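Local structure of putative solute-binding component of ABC transporter (Clostridium phytofermentans, 4YS6) at residues Q53-Y67 and T294-D306. The protein probably serves as the sugar-binding component of an ABC transporter, and binds beta-D-glucose in the cleft between its two lobes. Sequence-based numbering, arbitrary orientation.
Sequences QDGSNMEKQLKDAGY and TRTLASQVVKMVD. With NA (sodium ion), chain I.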
loop_
_atom_site.group_PDB
_atom_site.type_symbol
_atom_site.label_atom_id
_atom_site.label_comp_id
_atom_site.label_asym_id
_atom_site.label_seq_id
_atom_site.Cartn_x
_atom_site.Cartn_y
_atom_site.Cartn_z
ATOM N N GLN A 53 -2.220 12.520 2.676
ATOM C CA GLN A 53 -1.035 12.861 3.452
ATOM C C GLN A 53 0.213 12.866 2.576
ATOM O O GLN A 53 1.042 13.763 2.698
ATOM C CB GLN A 53 -0.859 11.903 4.618
ATOM C CG GLN A 53 -1.779 12.189 5.812
ATOM C CD GLN A 53 -3.170 11.671 5.600
ATOM O OE1 GLN A 53 -3.374 10.465 5.519
ATOM N NE2 GLN A 53 -4.141 12.577 5.489
ATOM N N ASP A 54 0.349 11.881 1.696
ATOM C CA ASP A 54 1.485 11.859 0.782
ATOM C C ASP A 54 1.573 13.171 -0.012
ATOM O O ASP A 54 2.633 13.793 -0.088
ATOM C CB ASP A 54 1.377 10.693 -0.195
ATOM C CG ASP A 54 1.589 9.339 0.454
ATOM O OD1 ASP A 54 2.749 8.983 0.807
ATOM O OD2 ASP A 54 0.592 8.610 0.581
ATOM N N GLY A 55 0.453 13.588 -0.583
ATOM C CA GLY A 55 0.425 14.766 -1.435
ATOM C C GLY A 55 0.682 16.034 -0.659
ATOM O O GLY A 55 1.449 16.892 -1.092
ATOM N N SER A 56 0.038 16.159 0.499
ATOM C CA SER A 56 0.237 17.326 1.343
ATOM C C SER A 56 1.656 17.418 1.838
ATOM O O SER A 56 2.219 18.506 1.904
ATOM C CB SER A 56 -0.707 17.298 2.544
ATOM O OG SER A 56 -2.021 17.590 2.129
ATOM N N ASN A 57 2.225 16.282 2.219
ATOM C CA ASN A 57 3.591 16.280 2.710
ATOM C C ASN A 57 4.583 16.586 1.577
ATOM O O ASN A 57 5.531 17.345 1.775
ATOM C CB ASN A 57 3.904 14.949 3.391
ATOM C CG ASN A 57 3.167 14.786 4.708
ATOM O OD1 ASN A 57 2.948 15.751 5.430
ATOM N ND2 ASN A 57 2.823 13.558 5.044
HETATM N N MSE A 58 4.355 16.037 0.389
HETATM C CA MSE A 58 5.186 16.379 -0.760
HETATM C C MSE A 58 5.128 17.862 -1.065
HETATM O O MSE A 58 6.149 18.503 -1.298
HETATM C CB MSE A 58 4.728 15.584 -1.987
HETATM C CG MSE A 58 5.162 14.163 -2.005
HETATM SE SE MSE A 58 7.141 14.015 -2.212
HETATM C CE MSE A 58 7.529 15.289 -3.634
ATOM N N GLU A 59 3.921 18.411 -1.113
ATOM C CA GLU A 59 3.770 19.834 -1.418
ATOM C C GLU A 59 4.481 20.700 -0.378
ATOM O O GLU A 59 5.218 21.623 -0.711
ATOM C CB GLU A 59 2.287 20.204 -1.486
ATOM C CG GLU A 59 2.038 21.636 -1.885
ATOM C CD GLU A 59 0.573 21.883 -2.175
ATOM O OE1 GLU A 59 -0.266 21.488 -1.339
ATOM O OE2 GLU A 59 0.263 22.448 -3.241
ATOM N N LYS A 60 4.260 20.405 0.900
ATOM C CA LYS A 60 4.862 21.192 1.962
ATOM C C LYS A 60 6.376 21.149 1.900
ATOM O O LYS A 60 7.024 22.183 1.992
ATOM C CB LYS A 60 4.403 20.697 3.336
ATOM C CG LYS A 60 5.128 21.381 4.495
ATOM C CD LYS A 60 4.724 20.791 5.833
ATOM C CE LYS A 60 5.392 21.533 6.986
ATOM N NZ LYS A 60 6.875 21.394 6.976
ATOM N N GLN A 61 6.932 19.947 1.760
ATOM C CA GLN A 61 8.375 19.781 1.834
ATOM C C GLN A 61 9.049 20.299 0.570
ATOM O O GLN A 61 10.124 20.862 0.655
ATOM C CB GLN A 61 8.720 18.322 2.103
ATOM C CG GLN A 61 8.223 17.883 3.472
ATOM C CD GLN A 61 8.708 16.515 3.858
ATOM O OE1 GLN A 61 9.865 16.169 3.625
ATOM N NE2 GLN A 61 7.835 15.738 4.490
ATOM N N LEU A 62 8.412 20.142 -0.589
ATOM C CA LEU A 62 8.958 20.772 -1.804
ATOM C C LEU A 62 8.988 22.294 -1.698
ATOM O O LEU A 62 9.971 22.934 -2.075
ATOM C CB LEU A 62 8.150 20.370 -3.029
ATOM C CG LEU A 62 8.425 18.952 -3.509
ATOM C CD1 LEU A 62 7.401 18.560 -4.536
ATOM C CD2 LEU A 62 9.847 18.808 -4.097
ATOM N N LYS A 63 7.911 22.891 -1.191
ATOM C CA LYS A 63 7.884 24.347 -1.072
ATOM C C LYS A 63 8.926 24.832 -0.076
ATOM O O LYS A 63 9.600 25.851 -0.313
ATOM C CB LYS A 63 6.488 24.825 -0.692
ATOM C CG LYS A 63 5.499 24.611 -1.811
ATOM C CD LYS A 63 4.125 25.164 -1.486
ATOM C CE LYS A 63 3.202 25.019 -2.680
ATOM N NZ LYS A 63 1.803 25.419 -2.369
ATOM N N ASP A 64 9.108 24.091 1.007
ATOM C CA ASP A 64 10.147 24.416 1.984
ATOM C C ASP A 64 11.542 24.359 1.375
ATOM O O ASP A 64 12.438 25.097 1.793
ATOM C CB ASP A 64 10.093 23.460 3.180
ATOM C CG ASP A 64 9.150 23.933 4.277
ATOM O OD1 ASP A 64 9.096 25.155 4.545
ATOM O OD2 ASP A 64 8.475 23.072 4.882
ATOM N N ALA A 65 11.725 23.460 0.412
ATOM C CA ALA A 65 13.003 23.280 -0.270
ATOM C C ALA A 65 13.177 24.257 -1.434
ATOM O O ALA A 65 14.214 24.253 -2.102
ATOM C CB ALA A 65 13.125 21.845 -0.764
ATOM N N GLY A 66 12.172 25.091 -1.686
ATOM C CA GLY A 66 12.293 26.133 -2.687
ATOM C C GLY A 66 11.673 25.862 -4.040
ATOM O O GLY A 66 11.875 26.636 -4.968
ATOM N N TYR A 67 10.913 24.780 -4.159
ATOM C CA TYR A 67 10.266 24.463 -5.415
ATOM C C TYR A 67 8.850 25.002 -5.488
ATOM O O TYR A 67 8.224 25.291 -4.463
ATOM C CB TYR A 67 10.256 22.949 -5.634
ATOM C CG TYR A 67 11.642 22.377 -5.643
ATOM C CD1 TYR A 67 12.414 22.410 -6.795
ATOM C CD2 TYR A 67 12.196 21.832 -4.495
ATOM C CE1 TYR A 67 13.688 21.895 -6.801
ATOM C CE2 TYR A 67 13.473 21.327 -4.494
ATOM C CZ TYR A 67 14.211 21.357 -5.653
ATOM O OH TYR A 67 15.486 20.855 -5.666
ATOM N N THR A 294 4.359 8.658 5.995
ATOM C CA THR A 294 4.443 9.321 4.687
ATOM C C THR A 294 5.309 10.575 4.717
ATOM O O THR A 294 5.786 11.020 3.673
ATOM C CB THR A 294 3.048 9.707 4.127
ATOM O OG1 THR A 294 2.371 10.629 4.994
ATOM C CG2 THR A 294 2.201 8.486 3.948
ATOM N N ARG A 295 5.514 11.167 5.899
ATOM C CA ARG A 295 6.347 12.351 5.986
ATOM C C ARG A 295 7.793 11.987 5.673
ATOM O O ARG A 295 8.547 12.773 5.075
ATOM C CB ARG A 295 6.257 12.965 7.377
ATOM C CG ARG A 295 4.883 13.360 7.790
ATOM C CD ARG A 295 4.893 13.785 9.241
ATOM N NE ARG A 295 5.192 12.636 10.096
ATOM C CZ ARG A 295 5.158 12.670 11.420
ATOM N NH1 ARG A 295 4.854 13.790 12.040
ATOM N NH2 ARG A 295 5.432 11.583 12.110
ATOM N N THR A 296 8.185 10.791 6.113
ATOM C CA THR A 296 9.534 10.281 5.895
ATOM C C THR A 296 9.767 9.960 4.439
ATOM O O THR A 296 10.824 10.268 3.880
ATOM C CB THR A 296 9.781 9.009 6.720
ATOM O OG1 THR A 296 9.585 9.320 8.101
ATOM C CG2 THR A 296 11.200 8.489 6.515
ATOM N N LEU A 297 8.784 9.308 3.834
ATOM C CA LEU A 297 8.865 9.000 2.409
ATOM C C LEU A 297 8.995 10.297 1.612
ATOM O O LEU A 297 9.864 10.409 0.740
ATOM C CB LEU A 297 7.647 8.198 1.953
ATOM C CG LEU A 297 7.607 7.802 0.479
ATOM C CD1 LEU A 297 8.853 7.065 0.087
ATOM C CD2 LEU A 297 6.372 6.928 0.220
ATOM N N ALA A 298 8.151 11.284 1.916
ATOM C CA ALA A 298 8.207 12.568 1.228
ATOM C C ALA A 298 9.572 13.217 1.408
ATOM O O ALA A 298 10.125 13.765 0.453
ATOM C CB ALA A 298 7.114 13.494 1.698
ATOM N N SER A 299 10.133 13.132 2.610
ATOM C CA SER A 299 11.449 13.700 2.873
ATOM C C SER A 299 12.517 13.071 1.983
ATOM O O SER A 299 13.384 13.768 1.445
ATOM C CB SER A 299 11.819 13.519 4.353
ATOM O OG SER A 299 13.117 14.049 4.574
ATOM N N GLN A 300 12.441 11.760 1.803
ATOM C CA GLN A 300 13.422 11.051 1.000
ATOM C C GLN A 300 13.265 11.450 -0.462
ATOM O O GLN A 300 14.258 11.647 -1.174
ATOM C CB GLN A 300 13.280 9.544 1.165
ATOM C CG GLN A 300 13.734 9.053 2.509
ATOM C CD GLN A 300 15.164 9.469 2.813
ATOM O OE1 GLN A 300 15.416 10.241 3.735
ATOM N NE2 GLN A 300 16.097 8.985 2.020
ATOM N N VAL A 301 12.020 11.601 -0.906
ATOM C CA VAL A 301 11.794 12.020 -2.288
ATOM C C VAL A 301 12.329 13.433 -2.538
ATOM O O VAL A 301 12.972 13.694 -3.580
ATOM C CB VAL A 301 10.319 11.921 -2.642
ATOM C CG1 VAL A 301 10.023 12.606 -3.990
ATOM C CG2 VAL A 301 9.944 10.467 -2.689
ATOM N N VAL A 302 12.129 14.357 -1.595
ATOM C CA VAL A 302 12.648 15.706 -1.784
ATOM C C VAL A 302 14.175 15.689 -1.817
ATOM O O VAL A 302 14.760 16.464 -2.561
ATOM C CB VAL A 302 12.117 16.670 -0.708
ATOM C CG1 VAL A 302 12.780 18.041 -0.809
ATOM C CG2 VAL A 302 10.594 16.804 -0.863
ATOM N N LYS A 303 14.819 14.803 -1.056
ATOM C CA LYS A 303 16.279 14.645 -1.180
ATOM C C LYS A 303 16.683 14.222 -2.600
ATOM O O LYS A 303 17.722 14.674 -3.136
ATOM C CB LYS A 303 16.814 13.623 -0.177
ATOM C CG LYS A 303 16.740 14.104 1.252
ATOM C CD LYS A 303 17.239 13.022 2.171
ATOM C CE LYS A 303 16.946 13.341 3.620
ATOM N NZ LYS A 303 17.358 12.191 4.471
HETATM N N MSE A 304 15.893 13.342 -3.208
HETATM C CA MSE A 304 16.134 12.915 -4.597
HETATM C C MSE A 304 15.926 14.081 -5.566
HETATM O O MSE A 304 16.717 14.280 -6.475
HETATM C CB MSE A 304 15.233 11.736 -4.998
HETATM C CG MSE A 304 15.476 10.524 -4.182
HETATM SE SE MSE A 304 14.131 9.220 -4.822
HETATM C CE MSE A 304 14.957 7.614 -4.149
ATOM N N VAL A 305 14.870 14.860 -5.361
ATOM C CA VAL A 305 14.597 16.014 -6.206
ATOM C C VAL A 305 15.746 17.017 -6.129
ATOM O O VAL A 305 16.243 17.527 -7.156
ATOM C CB VAL A 305 13.279 16.662 -5.790
ATOM C CG1 VAL A 305 13.060 17.959 -6.552
ATOM C CG2 VAL A 305 12.144 15.696 -6.045
ATOM N N ASP A 306 16.198 17.286 -4.908
ATOM C CA ASP A 306 17.331 18.178 -4.718
ATOM C C ASP A 306 18.592 17.658 -5.428
ATOM O O ASP A 306 19.345 18.429 -6.036
ATOM C CB ASP A 306 17.654 18.346 -3.234
ATOM C CG ASP A 306 16.784 19.378 -2.540
ATOM O OD1 ASP A 306 16.117 20.197 -3.205
ATOM O OD2 ASP A 306 16.799 19.379 -1.292
HETATM NA NA NA I . -4.179 16.762 1.813
HETATM O O HOH W 1 -5.334 16.447 3.882
HETATM O O HOH W 2 -3.381 17.193 -0.470
HETATM O O HOH W 3 -5.990 16.287 0.317
#
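Two helices lying side by side on one face of a Rossmann-like sheet, a recurring feature of periplasmic sugar-binding proteins, meet here through Met-58 and Ala-298, whose CA atoms are 5.3 Å apart. Helices 53-64 and 294-306 run in the same general direction, crossing at -43° with their axes 8.8 Å apart at closest approach. The small Ala-298 permits this approach: Asn-57 CB and the selenium of Met-58, a selenomethionine, both pack against its methyl. The bend of the Met-58 chain at chi2 (-67°) brings SE to 3.7 Å from Val-301 CG1, and the further turn at chi3 lays CE against the same methyl; beneath them Tyr-123 of strand 119-123 touches both residues. Farther along, Val-302 directs its two methyls to different partners, CG2 to Gln-61 CB and Leu-62 CD2, CG1 to Ala-65 CB.

Polar links punctuate this apolar seam. Gln-61, extended beyond CG, reaches across so that NE2 donates to Arg-295 O at 3.1 Å, nearly straight (168°) and on a lone pair in the carbonyl plane. That oxygen also accepts the helical bond from Ser-299 N, so two donors grip it. Beyond the Schellman turn at Gly-66, the Tyr-67 ring receives Val-305 CG1 over one face in a CH-pi contact, 4.0 Å from the ring centroid. At the ring edge, Tyr-67 OH donates to the anti lone pair of Asp-306 OD1 at 2.6 Å; Lys-310 forms a salt bridge to the same oxygen. Toward the sugar cleft, Thr-294 CG2 lies 3.2 Å from Asp-54 OD1, which is hydrogen-bonded to Tyr-123, while OD2 pairs with Arg-50 of the glucose pocket. The pairing of an early helix with one some 230 residues later is characteristic of the type I periplasmic-binding-protein fold, whose chain returns to its first lobe.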